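PDB 2FNU: UDP-4-amino-4,6-dideoxy-N-acetyl-beta-L-altrosamine transaminase from Helicobacter pylori, which catalyses the PLP-dependent transamination of UDP-2-acetamido-2,6-dideoxy-beta-L-arabino-hex-4-ulose to UDP-4-amino-4,6-dideoxy-N-acetyl-beta-L-altrosamine, the second step in making pseudaminic acid for flagellin. Local coordinates for residues B[80-85]-B[316-322]; B[88-92]-B[324-329]. All coordinates share one frame; numbering follows the deposited sequence.

Contact 1: residues B[80-85]-B[316-322]. With UD1 (uridine-diphosphate-N-acetylglucosamine), chain F; PMP (4'-deoxy-4'-aminopyridoxal-5'-phosphate), chain E.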
ATOM      1  N   THR B  80      -6.204  23.148   2.158  1.00 12.29           N
ATOM      2  CA  THR B  80      -7.132  23.406   3.261  1.00 11.72           C
ATOM      3  C   THR B  80      -6.641  22.770   4.558  1.00 12.25           C
ATOM      4  O   THR B  80      -6.091  21.657   4.534  1.00 12.19           O
ATOM      5  CB  THR B  80      -8.533  22.844   2.950  1.00 13.10           C
ATOM      6  OG1 THR B  80      -9.389  23.038   4.093  1.00 12.36           O
ATOM      7  CG2 THR B  80      -8.477  21.342   2.556  1.00 13.10           C
ATOM      8  N   PRO B  81      -6.854  23.461   5.693  1.00 12.14           N
ATOM      9  CA  PRO B  81      -6.521  22.850   6.976  1.00 12.82           C
ATOM     10  C   PRO B  81      -7.609  21.896   7.471  1.00 12.27           C
ATOM     11  O   PRO B  81      -7.382  21.195   8.443  1.00 12.64           O
ATOM     12  CB  PRO B  81      -6.422  24.064   7.912  1.00 14.25           C
ATOM     13  CG  PRO B  81      -7.418  25.040   7.365  1.00 13.76           C
ATOM     14  CD  PRO B  81      -7.359  24.840   5.842  1.00 13.63           C
ATOM     15  N   ILE B  82      -8.781  21.916   6.829  1.00 11.48           N
ATOM     16  CA  ILE B  82      -9.895  21.026   7.216  1.00 11.99           C
ATOM     17  C   ILE B  82      -9.934  19.854   6.249  1.00 12.12           C
ATOM     18  O   ILE B  82     -10.700  19.828   5.277  1.00 12.04           O
ATOM     19  CB  ILE B  82     -11.256  21.780   7.319  1.00 12.96           C
ATOM     20  CG1 ILE B  82     -11.155  22.909   8.357  1.00 13.58           C
ATOM     21  CG2 ILE B  82     -12.390  20.835   7.737  1.00 13.46           C
ATOM     22  CD1 ILE B  82     -10.735  22.433   9.782  1.00 15.08           C
ATOM     23  N   SER B  83      -9.040  18.906   6.511  1.00 11.96           N
ATOM     24  CA  SER B  83      -8.995  17.649   5.766  1.00 10.55           C
ATOM     25  C   SER B  83      -8.385  16.618   6.658  1.00 12.17           C
ATOM     26  O   SER B  83      -7.869  16.955   7.739  1.00 12.61           O
ATOM     27  CB  SER B  83      -8.142  17.757   4.501  1.00 11.38           C
ATOM     28  OG  SER B  83      -8.342  16.572   3.739  1.00 12.27           O
ATOM     29  N   PHE B  84      -8.436  15.361   6.228  1.00 10.69           N
ATOM     30  CA  PHE B  84      -7.653  14.354   6.942  1.00 11.39           C
ATOM     31  C   PHE B  84      -6.165  14.644   6.758  1.00 10.55           C
ATOM     32  O   PHE B  84      -5.763  15.169   5.728  1.00 13.90           O
ATOM     33  CB  PHE B  84      -7.986  12.944   6.459  1.00 12.30           C
ATOM     34  CG  PHE B  84      -7.332  11.869   7.279  1.00 11.34           C
ATOM     35  CD1 PHE B  84      -7.639  11.733   8.624  1.00 12.90           C
ATOM     36  CD2 PHE B  84      -6.359  11.053   6.724  1.00 13.07           C
ATOM     37  CE1 PHE B  84      -7.008  10.758   9.410  1.00 14.89           C
ATOM     38  CE2 PHE B  84      -5.720  10.065   7.496  1.00 13.01           C
ATOM     39  CZ  PHE B  84      -6.045   9.931   8.839  1.00 14.12           C
ATOM     40  N   VAL B  85      -5.348  14.302   7.756  1.00 10.72           N
ATOM     41  CA  VAL B  85      -3.946  14.714   7.724  1.00 10.78           C
ATOM     42  C   VAL B  85      -3.188  14.233   6.476  1.00 10.98           C
ATOM     43  O   VAL B  85      -2.226  14.886   6.025  1.00 12.25           O
ATOM     44  CB  VAL B  85      -3.222  14.299   9.033  1.00 11.67           C
ATOM     45  CG1 VAL B  85      -2.978  12.772   9.067  1.00 12.03           C
ATOM     46  CG2 VAL B  85      -1.920  15.067   9.218  1.00 14.02           C
ATOM     47  N   TYR B 316     -12.661  18.176  10.891  1.00 13.59           N
ATOM     48  CA  TYR B 316     -11.378  17.607  11.299  1.00 13.77           C
ATOM     49  C   TYR B 316     -10.654  18.624  12.172  1.00 13.50           C
ATOM     50  O   TYR B 316     -10.875  19.837  12.044  1.00 14.01           O
ATOM     51  CB  TYR B 316     -10.470  17.402  10.075  1.00 15.01           C
ATOM     52  CG  TYR B 316     -10.914  16.348   9.106  1.00 13.89           C
ATOM     53  CD1 TYR B 316     -11.612  16.695   7.950  1.00 15.87           C
ATOM     54  CD2 TYR B 316     -10.631  14.998   9.338  1.00 12.95           C
ATOM     55  CE1 TYR B 316     -12.011  15.718   7.040  1.00 14.10           C
ATOM     56  CE2 TYR B 316     -11.035  13.998   8.431  1.00 13.30           C
ATOM     57  CZ  TYR B 316     -11.735  14.380   7.300  1.00 14.00           C
ATOM     58  OH  TYR B 316     -12.127  13.407   6.414  1.00 16.41           O
ATOM     59  N   LYS B 317      -9.743  18.148  13.010  1.00 13.89           N
ATOM     60  CA  LYS B 317      -8.769  19.034  13.659  1.00 15.37           C
ATOM     61  C   LYS B 317      -7.983  19.792  12.584  1.00 14.79           C
ATOM     62  O   LYS B 317      -7.487  19.185  11.647  1.00 14.13           O
ATOM     63  CB  LYS B 317      -7.825  18.199  14.527  1.00 13.57           C
ATOM     64  CG  LYS B 317      -6.693  18.931  15.220  1.00 16.79           C
ATOM     65  CD  LYS B 317      -6.064  17.946  16.217  1.00 20.73           C
ATOM     66  CE  LYS B 317      -4.878  18.494  16.962  1.00 25.17           C
ATOM     67  NZ  LYS B 317      -4.491  17.490  18.016  1.00 24.08           N
ATOM     68  N   PRO B 318      -7.894  21.128  12.694  1.00 14.62           N
ATOM     69  CA  PRO B 318      -7.089  21.857  11.711  1.00 13.37           C
ATOM     70  C   PRO B 318      -5.686  21.274  11.641  1.00 13.88           C
ATOM     71  O   PRO B 318      -5.041  21.105  12.670  1.00 14.24           O
ATOM     72  CB  PRO B 318      -7.086  23.291  12.261  1.00 13.97           C
ATOM     73  CG  PRO B 318      -8.462  23.394  12.975  1.00 13.28           C
ATOM     74  CD  PRO B 318      -8.571  22.038  13.644  1.00 13.22           C
ATOM     75  N   ILE B 319      -5.213  20.965  10.435  1.00 12.22           N
ATOM     76  CA  ILE B 319      -3.962  20.220  10.278  1.00 12.58           C
ATOM     77  C   ILE B 319      -2.762  20.924  10.910  1.00 12.17           C
ATOM     78  O   ILE B 319      -1.864  20.278  11.468  1.00 13.66           O
ATOM     79  CB  ILE B 319      -3.702  19.884   8.785  1.00 12.64           C
ATOM     80  CG1 ILE B 319      -4.743  18.869   8.281  1.00 12.63           C
ATOM     81  CG2 ILE B 319      -2.292  19.370   8.560  1.00 12.91           C
ATOM     82  CD1 ILE B 319      -4.786  18.737   6.751  1.00 13.23           C
ATOM     83  N   TYR B 320      -2.765  22.250  10.846  1.00 11.30           N
ATOM     84  CA  TYR B 320      -1.615  23.026  11.379  1.00 11.75           C
ATOM     85  C   TYR B 320      -1.515  22.932  12.914  1.00 14.16           C
ATOM     86  O   TYR B 320      -0.519  23.376  13.481  1.00 16.09           O
ATOM     87  CB  TYR B 320      -1.684  24.492  10.920  1.00 15.53           C
ATOM     88  CG  TYR B 320      -2.974  25.192  11.330  1.00 14.04           C
ATOM     89  CD1 TYR B 320      -3.962  25.489  10.384  1.00 13.57           C
ATOM     90  CD2 TYR B 320      -3.217  25.529  12.663  1.00 13.44           C
ATOM     91  CE1 TYR B 320      -5.156  26.114  10.760  1.00 13.49           C
ATOM     92  CE2 TYR B 320      -4.424  26.151  13.051  1.00 15.69           C
ATOM     93  CZ  TYR B 320      -5.381  26.447  12.082  1.00 15.21           C
ATOM     94  OH  TYR B 320      -6.569  27.045  12.442  1.00 16.08           O
ATOM     95  N   GLN B 321      -2.544  22.390  13.572  1.00 13.31           N
ATOM     96  CA  GLN B 321      -2.521  22.177  15.026  1.00 14.10           C
ATOM     97  C   GLN B 321      -1.670  20.975  15.448  1.00 15.91           C
ATOM     98  O   GLN B 321      -1.299  20.864  16.632  1.00 16.14           O
ATOM     99  CB  GLN B 321      -3.941  21.966  15.587  1.00 14.41           C
ATOM    100  CG  GLN B 321      -4.859  23.184  15.669  1.00 18.12           C
ATOM    101  CD  GLN B 321      -6.106  22.930  16.565  1.00 22.53           C
ATOM    102  OE1 GLN B 321      -6.171  21.941  17.325  1.00 28.10           O
ATOM    103  NE2 GLN B 321      -7.086  23.835  16.490  1.00 30.09           N
ATOM    104  N   TYR B 322      -1.422  20.044  14.519  1.00 14.36           N
ATOM    105  CA  TYR B 322      -0.649  18.853  14.871  1.00 14.97           C
ATOM    106  C   TYR B 322       0.792  19.228  15.198  1.00 15.27           C
ATOM    107  O   TYR B 322       1.354  20.142  14.590  1.00 15.32           O
ATOM    108  CB  TYR B 322      -0.674  17.845  13.725  1.00 14.82           C
ATOM    109  CG  TYR B 322      -1.979  17.094  13.583  1.00 13.91           C
ATOM    110  CD1 TYR B 322      -2.484  16.304  14.630  1.00 15.59           C
ATOM    111  CD2 TYR B 322      -2.696  17.131  12.378  1.00 13.40           C
ATOM    112  CE1 TYR B 322      -3.672  15.589  14.493  1.00 15.90           C
ATOM    113  CE2 TYR B 322      -3.897  16.427  12.228  1.00 12.91           C
ATOM    114  CZ  TYR B 322      -4.366  15.641  13.286  1.00 15.31           C
ATOM    115  OH  TYR B 322      -5.538  14.918  13.210  1.00 16.62           O
TER
HETATM  116  C1' UD1 F 904      -9.595   8.511   9.175  1.00 33.73           C
HETATM  117  C2' UD1 F 904     -10.486   9.708   8.801  1.00 24.62           C
HETATM  118  C3' UD1 F 904     -11.370   9.425   7.590  1.00 27.42           C
HETATM  119  C4' UD1 F 904     -10.551   8.799   6.453  1.00 37.33           C
HETATM  120  C5' UD1 F 904      -9.644   7.633   6.889  1.00 41.11           C
HETATM  121  C6' UD1 F 904     -10.423   6.327   7.067  1.00 48.72           C
HETATM  122  C7' UD1 F 904     -10.967  11.065  10.806  1.00 34.59           C
HETATM  123  C8' UD1 F 904     -11.807  11.237  12.042  1.00 35.78           C
HETATM  124  N2' UD1 F 904     -11.303  10.090   9.954  1.00 29.11           N
HETATM  125  O1' UD1 F 904     -10.374   7.482   9.790  1.00 38.26           O
HETATM  126  O3' UD1 F 904     -11.964  10.654   7.113  1.00 22.23           O
HETATM  127  O5' UD1 F 904      -8.871   7.967   8.054  1.00 35.47           O
HETATM  128  O7' UD1 F 904     -10.028  11.796  10.600  1.00 25.14           O
HETATM  129  N1  UD1 F 904     -15.209   1.301  10.636  1.00 39.49           N
HETATM  130  C2  UD1 F 904     -15.959   0.220  10.132  1.00 41.53           C
HETATM  131  N3  UD1 F 904     -15.363  -0.711   9.369  1.00 34.64           N
HETATM  132  C4  UD1 F 904     -14.056  -0.650   9.075  1.00 39.50           C
HETATM  133  C5  UD1 F 904     -13.258   0.394   9.543  1.00 31.27           C
HETATM  134  C6  UD1 F 904     -13.829   1.381  10.337  1.00 34.35           C
HETATM  135  O2  UD1 F 904     -17.184   0.136  10.398  1.00 40.02           O
HETATM  136  O4  UD1 F 904     -13.551  -1.539   8.365  1.00 37.16           O
HETATM  137  C1B UD1 F 904     -15.889   2.301  11.484  1.00 37.32           C
HETATM  138  C2B UD1 F 904     -15.815   1.810  12.923  1.00 38.41           C
HETATM  139  O2' UD1 F 904     -17.074   2.036  13.562  1.00 38.23           O
HETATM  140  C3B UD1 F 904     -14.735   2.662  13.554  1.00 38.49           C
HETATM  141  C4B UD1 F 904     -14.828   3.952  12.766  1.00 39.02           C
HETATM  142  O4B UD1 F 904     -15.236   3.577  11.446  1.00 32.49           O
HETATM  143  O3B UD1 F 904     -14.940   2.892  14.953  1.00 40.50           O
HETATM  144  C5B UD1 F 904     -13.480   4.641  12.720  1.00 37.19           C
HETATM  145  O5B UD1 F 904     -13.629   5.836  11.968  1.00 36.53           O
HETATM  146  PA  UD1 F 904     -12.519   6.998  12.123  1.00 39.17           P
HETATM  147  O1A UD1 F 904     -12.814   8.071  11.085  1.00 32.56           O
HETATM  148  O2A UD1 F 904     -12.437   7.377  13.592  1.00 30.63           O
HETATM  149  O3A UD1 F 904     -11.236   6.108  11.695  1.00 33.30           O
HETATM  150  PB  UD1 F 904      -9.854   6.728  11.124  1.00 33.67           P
HETATM  151  O1B UD1 F 904      -9.315   7.766  12.097  1.00 36.47           O
HETATM  152  O2B UD1 F 904      -8.992   5.555  10.682  1.00 32.40           O
HETATM  153  N1  PMP E 903      -8.029  12.418   2.086  1.00 12.06           N
HETATM  154  C2  PMP E 903      -9.204  12.526   2.783  1.00 11.92           C
HETATM  155  C2A PMP E 903     -10.033  13.778   2.614  1.00 14.52           C
HETATM  156  C3  PMP E 903      -9.605  11.473   3.617  1.00 14.41           C
HETATM  157  O3  PMP E 903     -10.788  11.544   4.296  1.00 17.19           O
HETATM  158  C4  PMP E 903      -8.797  10.321   3.760  1.00 12.32           C
HETATM  159  C4A PMP E 903      -9.161   9.208   4.719  1.00 18.26           C
HETATM  160  N4A PMP E 903      -9.846   9.694   5.897  1.00 23.43           N
HETATM  161  C5  PMP E 903      -7.636  10.214   2.988  1.00 10.71           C
HETATM  162  C6  PMP E 903      -7.309  11.252   2.117  1.00 14.69           C
HETATM  163  C5A PMP E 903      -6.739   8.991   3.054  1.00 14.45           C
HETATM  164  O4P PMP E 903      -7.394   7.962   2.334  1.00 12.94           O
HETATM  165  P   PMP E 903      -7.017   6.418   2.622  1.00 12.08           P
HETATM  166  O1P PMP E 903      -7.660   6.073   3.944  1.00 15.04           O
HETATM  167  O2P PMP E 903      -7.667   5.653   1.509  1.00 11.87           O
HETATM  168  O3P PMP E 903      -5.520   6.263   2.616  1.00 11.88           O
HETATM  169  O   HOH W   1      -6.807  16.953  10.319  1.00 14.04           O
HETATM  170  O   HOH W   2      -6.371  14.336  10.676  1.00 16.76           O
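Y316 lays one face of its ring over the S83–F84 peptide, with F84 N 3.5 Å above the ring plane, near the centre. Its chi1 of -68° swings the ring back beside the backbone N, and the phenol then reaches the external aldimine, in which N4A of PMP is joined to C4' of the sugar: OH donates to O3' of the UDP-sugar at 2.8 Å, in the plane of the ring, and lies 3.1 Å from O3 of PMP. F84 turns a face to this adduct, its CG 3.6 Å from PMP N4A, while H210 of the second subunit meets it edge-to-face. The two loops are tied by I319 N, which donates to a lone pair of P81 O at 3.0 Å; the same oxygen takes a CA-H...O contact from P318. The end of I319, CD1, tucks in near the carbonyl oxygens of S83 and F84. One water bridges S83 O and K317 O, donating to both. Further out, CB of P81 meets the Y320 ring, whose OH bonds to E338, and K317 reaches a salt bridge with E219 of the second subunit. With the P81–I319 bond behind them, S83, F84 and Y316 line the PMP and nucleotide-sugar site of a DegT/DnrJ/EryC1 aminotransferase.

Contact 2: residues B[88-92]-B[324-329]; sequences ANMLL and LYQQLF
L92 and Y325 carry most of this packing, where helix 86-93 faces helix 323-328 on the flank of the mixed, mainly parallel sheet of the PLP-dependent aminotransferase fold. The two short helical segments run at 43° with their axes 12.7 Å apart. That is too wide for backbones to meet, so long side chains span the gap, with 249 Å² buried in all.

L92 comes from the first helix, and its chi2 of -178° carries CD1 straight on toward the second helix, while CD2 branches off to F329. CD1 settles among three side chains: it is 3.7 Å from CD2 of L324, a similar distance from CZ of Y325, and 3.9 Å from CD1 of L328. F329 is the first residue after helix 323-328 to leave helical phi/psi, and CD2 arrives at the edge of its ring, in the ring plane.

Y325 reaches back the other way. Its CG stands beside its own backbone N (chi1 -70°), and from there the ring runs across to the start of the first helix, where CB of A88 sits 3.9 Å from CZ. The phenol end thus lies deep against the backbone of A88 and N89, and the N89 side chain crosses it obliquely.

P98 of strand 97-100 touches both L92 and Y325, and F329 also rests on this strand, so the pair is seated on one of the two outermost strands of the sheet within the chain. I225 of the second subunit packs on N89 and L92, which brings the dimer partner up to the same layer. At the inner end of the contact, the Y325 hydroxyl oxygen lies 3.1 Å from the backbone N of N89 and 3.3 Å from CB of A88.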
ATOM      1  N   ALA B  88      -2.097  16.604   3.599  1.00 11.17           N
ATOM      2  CA  ALA B  88      -0.907  17.427   3.827  1.00 11.77           C
ATOM      3  C   ALA B  88       0.353  16.597   4.091  1.00 11.94           C
ATOM      4  O   ALA B  88       1.436  16.996   3.653  1.00 13.07           O
ATOM      5  CB  ALA B  88      -1.136  18.415   4.969  1.00 15.46           C
ATOM      6  N   ASN B  89       0.235  15.462   4.793  1.00 11.36           N
ATOM      7  CA  ASN B  89       1.429  14.637   5.038  1.00 11.55           C
ATOM      8  C   ASN B  89       2.090  14.261   3.720  1.00 10.80           C
ATOM      9  O   ASN B  89       3.318  14.194   3.627  1.00 12.61           O
ATOM     10  CB  ASN B  89       1.100  13.321   5.761  1.00 13.60           C
ATOM     11  CG  ASN B  89       0.938  13.458   7.284  1.00 12.41           C
ATOM     12  OD1 ASN B  89       0.543  12.478   7.957  1.00 15.92           O
ATOM     13  ND2 ASN B  89       1.234  14.615   7.832  1.00 10.19           N
ATOM     14  N   MET B  90       1.289  13.980   2.690  1.00 10.34           N
ATOM     15  CA  MET B  90       1.898  13.548   1.420  1.00 11.66           C
ATOM     16  C   MET B  90       2.531  14.708   0.670  1.00 11.65           C
ATOM     17  O   MET B  90       3.432  14.485  -0.133  1.00 13.31           O
ATOM     18  CB  MET B  90       0.907  12.768   0.551  1.00 11.37           C
ATOM     19  CG  MET B  90       0.457  11.441   1.165  1.00 11.08           C
ATOM     20  SD  MET B  90       1.865  10.329   1.519  1.00 12.49           S
ATOM     21  CE  MET B  90       2.116  10.642   3.280  1.00 11.95           C
ATOM     22  N   LEU B  91       2.117  15.937   0.988  1.00 11.15           N
ATOM     23  CA  LEU B  91       2.836  17.117   0.497  1.00 12.27           C
ATOM     24  C   LEU B  91       4.233  17.164   1.089  1.00 11.72           C
ATOM     25  O   LEU B  91       5.226  17.348   0.368  1.00 13.34           O
ATOM     26  CB  LEU B  91       2.051  18.405   0.801  1.00 13.39           C
ATOM     27  CG  LEU B  91       0.739  18.585   0.022  1.00 12.36           C
ATOM     28  CD1 LEU B  91      -0.068  19.784   0.545  1.00 15.05           C
ATOM     29  CD2 LEU B  91       0.962  18.744  -1.503  1.00 12.35           C
ATOM     30  N   LEU B  92       4.309  17.009   2.403  1.00 12.78           N
ATOM     31  CA  LEU B  92       5.617  17.020   3.082  1.00 11.70           C
ATOM     32  C   LEU B  92       6.518  15.937   2.504  1.00 14.08           C
ATOM     33  O   LEU B  92       7.694  16.185   2.253  1.00 15.45           O
ATOM     34  CB  LEU B  92       5.464  16.811   4.593  1.00 12.47           C
ATOM     35  CG  LEU B  92       4.739  17.927   5.363  1.00 16.75           C
ATOM     36  CD1 LEU B  92       4.707  17.598   6.849  1.00 16.47           C
ATOM     37  CD2 LEU B  92       5.377  19.305   5.130  1.00 20.89           C
ATOM     38  N   LEU B 324       3.678  17.958  14.486  1.00 15.04           N
ATOM     39  CA  LEU B 324       4.589  18.013  13.360  1.00 14.35           C
ATOM     40  C   LEU B 324       4.538  19.379  12.691  1.00 14.60           C
ATOM     41  O   LEU B 324       5.575  19.945  12.361  1.00 15.82           O
ATOM     42  CB  LEU B 324       4.262  16.917  12.346  1.00 16.85           C
ATOM     43  CG  LEU B 324       5.050  16.920  11.029  1.00 22.96           C
ATOM     44  CD1 LEU B 324       6.553  16.714  11.249  1.00 23.60           C
ATOM     45  CD2 LEU B 324       4.484  15.858  10.117  1.00 22.55           C
ATOM     46  N   TYR B 325       3.321  19.879  12.477  1.00 14.77           N
ATOM     47  CA  TYR B 325       3.140  21.118  11.723  1.00 15.53           C
ATOM     48  C   TYR B 325       3.521  22.328  12.576  1.00 16.10           C
ATOM     49  O   TYR B 325       4.092  23.292  12.061  1.00 17.30           O
ATOM     50  CB  TYR B 325       1.700  21.207  11.172  1.00 14.65           C
ATOM     51  CG  TYR B 325       1.511  20.178  10.089  1.00 13.47           C
ATOM     52  CD1 TYR B 325       1.204  18.848  10.403  1.00 14.19           C
ATOM     53  CD2 TYR B 325       1.714  20.514   8.750  1.00 13.68           C
ATOM     54  CE1 TYR B 325       1.094  17.877   9.402  1.00 12.87           C
ATOM     55  CE2 TYR B 325       1.580  19.547   7.723  1.00 13.06           C
ATOM     56  CZ  TYR B 325       1.280  18.235   8.073  1.00 12.78           C
ATOM     57  OH  TYR B 325       1.176  17.274   7.073  1.00 14.98           O
ATOM     58  N   GLN B 326       3.249  22.238  13.878  1.00 16.55           N
ATOM     59  CA  GLN B 326       3.688  23.271  14.828  1.00 17.91           C
ATOM     60  C   GLN B 326       5.207  23.382  14.887  1.00 18.47           C
ATOM     61  O   GLN B 326       5.746  24.484  15.019  1.00 20.56           O
ATOM     62  CB  GLN B 326       3.161  22.960  16.227  1.00 19.33           C
ATOM     63  CG  GLN B 326       1.681  23.199  16.393  1.00 20.86           C
ATOM     64  CD  GLN B 326       1.312  24.669  16.316  1.00 39.83           C
ATOM     65  OE1 GLN B 326       0.520  25.082  15.464  1.00 41.67           O
ATOM     66  NE2 GLN B 326       1.894  25.473  17.202  1.00 36.12           N
ATOM     67  N   GLN B 327       5.901  22.250  14.821  1.00 16.50           N
ATOM     68  CA  GLN B 327       7.364  22.287  14.864  1.00 20.81           C
ATOM     69  C   GLN B 327       7.974  22.771  13.536  1.00 22.32           C
ATOM     70  O   GLN B 327       8.967  23.508  13.525  1.00 21.72           O
ATOM     71  CB  GLN B 327       7.932  20.930  15.294  1.00 23.69           C
ATOM     72  CG  GLN B 327       9.414  20.961  15.746  1.00 33.61           C
ATOM     73  CD  GLN B 327       9.737  22.023  16.834  1.00 41.72           C
ATOM     74  OE1 GLN B 327       9.138  22.044  17.918  1.00 30.45           O
ATOM     75  NE2 GLN B 327      10.709  22.892  16.540  1.00 43.84           N
ATOM     76  N   LEU B 328       7.377  22.390  12.411  1.00 17.09           N
ATOM     77  CA  LEU B 328       7.925  22.787  11.123  1.00 17.80           C
ATOM     78  C   LEU B 328       7.603  24.221  10.715  1.00 19.29           C
ATOM     79  O   LEU B 328       8.410  24.875  10.038  1.00 21.29           O
ATOM     80  CB  LEU B 328       7.453  21.831  10.017  1.00 17.63           C
ATOM     81  CG  LEU B 328       7.965  20.394  10.015  1.00 20.82           C
ATOM     82  CD1 LEU B 328       7.261  19.600   8.931  1.00 23.07           C
ATOM     83  CD2 LEU B 328       9.470  20.341   9.827  1.00 29.51           C
ATOM     84  N   PHE B 329       6.427  24.707  11.110  1.00 18.22           N
ATOM     85  CA  PHE B 329       5.908  25.968  10.573  1.00 19.58           C
ATOM     86  C   PHE B 329       5.404  26.881  11.688  1.00 20.93           C
ATOM     87  O   PHE B 329       5.151  26.422  12.798  1.00 24.12           O
ATOM     88  CB  PHE B 329       4.779  25.668   9.563  1.00 21.23           C
ATOM     89  CG  PHE B 329       5.142  24.620   8.529  1.00 19.79           C
ATOM     90  CD1 PHE B 329       4.562  23.354   8.560  1.00 22.84           C
ATOM     91  CD2 PHE B 329       6.073  24.894   7.533  1.00 23.40           C
ATOM     92  CE1 PHE B 329       4.897  22.376   7.605  1.00 22.69           C
ATOM     93  CE2 PHE B 329       6.416  23.931   6.584  1.00 20.09           C
ATOM     94  CZ  PHE B 329       5.834  22.670   6.616  1.00 23.06           C
TER

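How the contacts relate
From the N terminus, the chain leaves strand 76-79, passes through the loop of 80-85 and enters helix 86-93, which holds 88-92. Well over two hundred residues later it returns as 316-322, closing contact 1, and, after a single intervening residue, 324-329 on helix 323-328 closes contact 2. The order of the segments makes the two long loops cross rather than nest. Their centres are about 10 Å apart, and they touch directly: I319 O lies 3.5 Å from Y325 CD1. A strand–loop–helix unit of the sheet domain is thereby paired with a later loop–helix unit, first beside the ligands and then farther from the chain centre, and both contacts reach the second subunit.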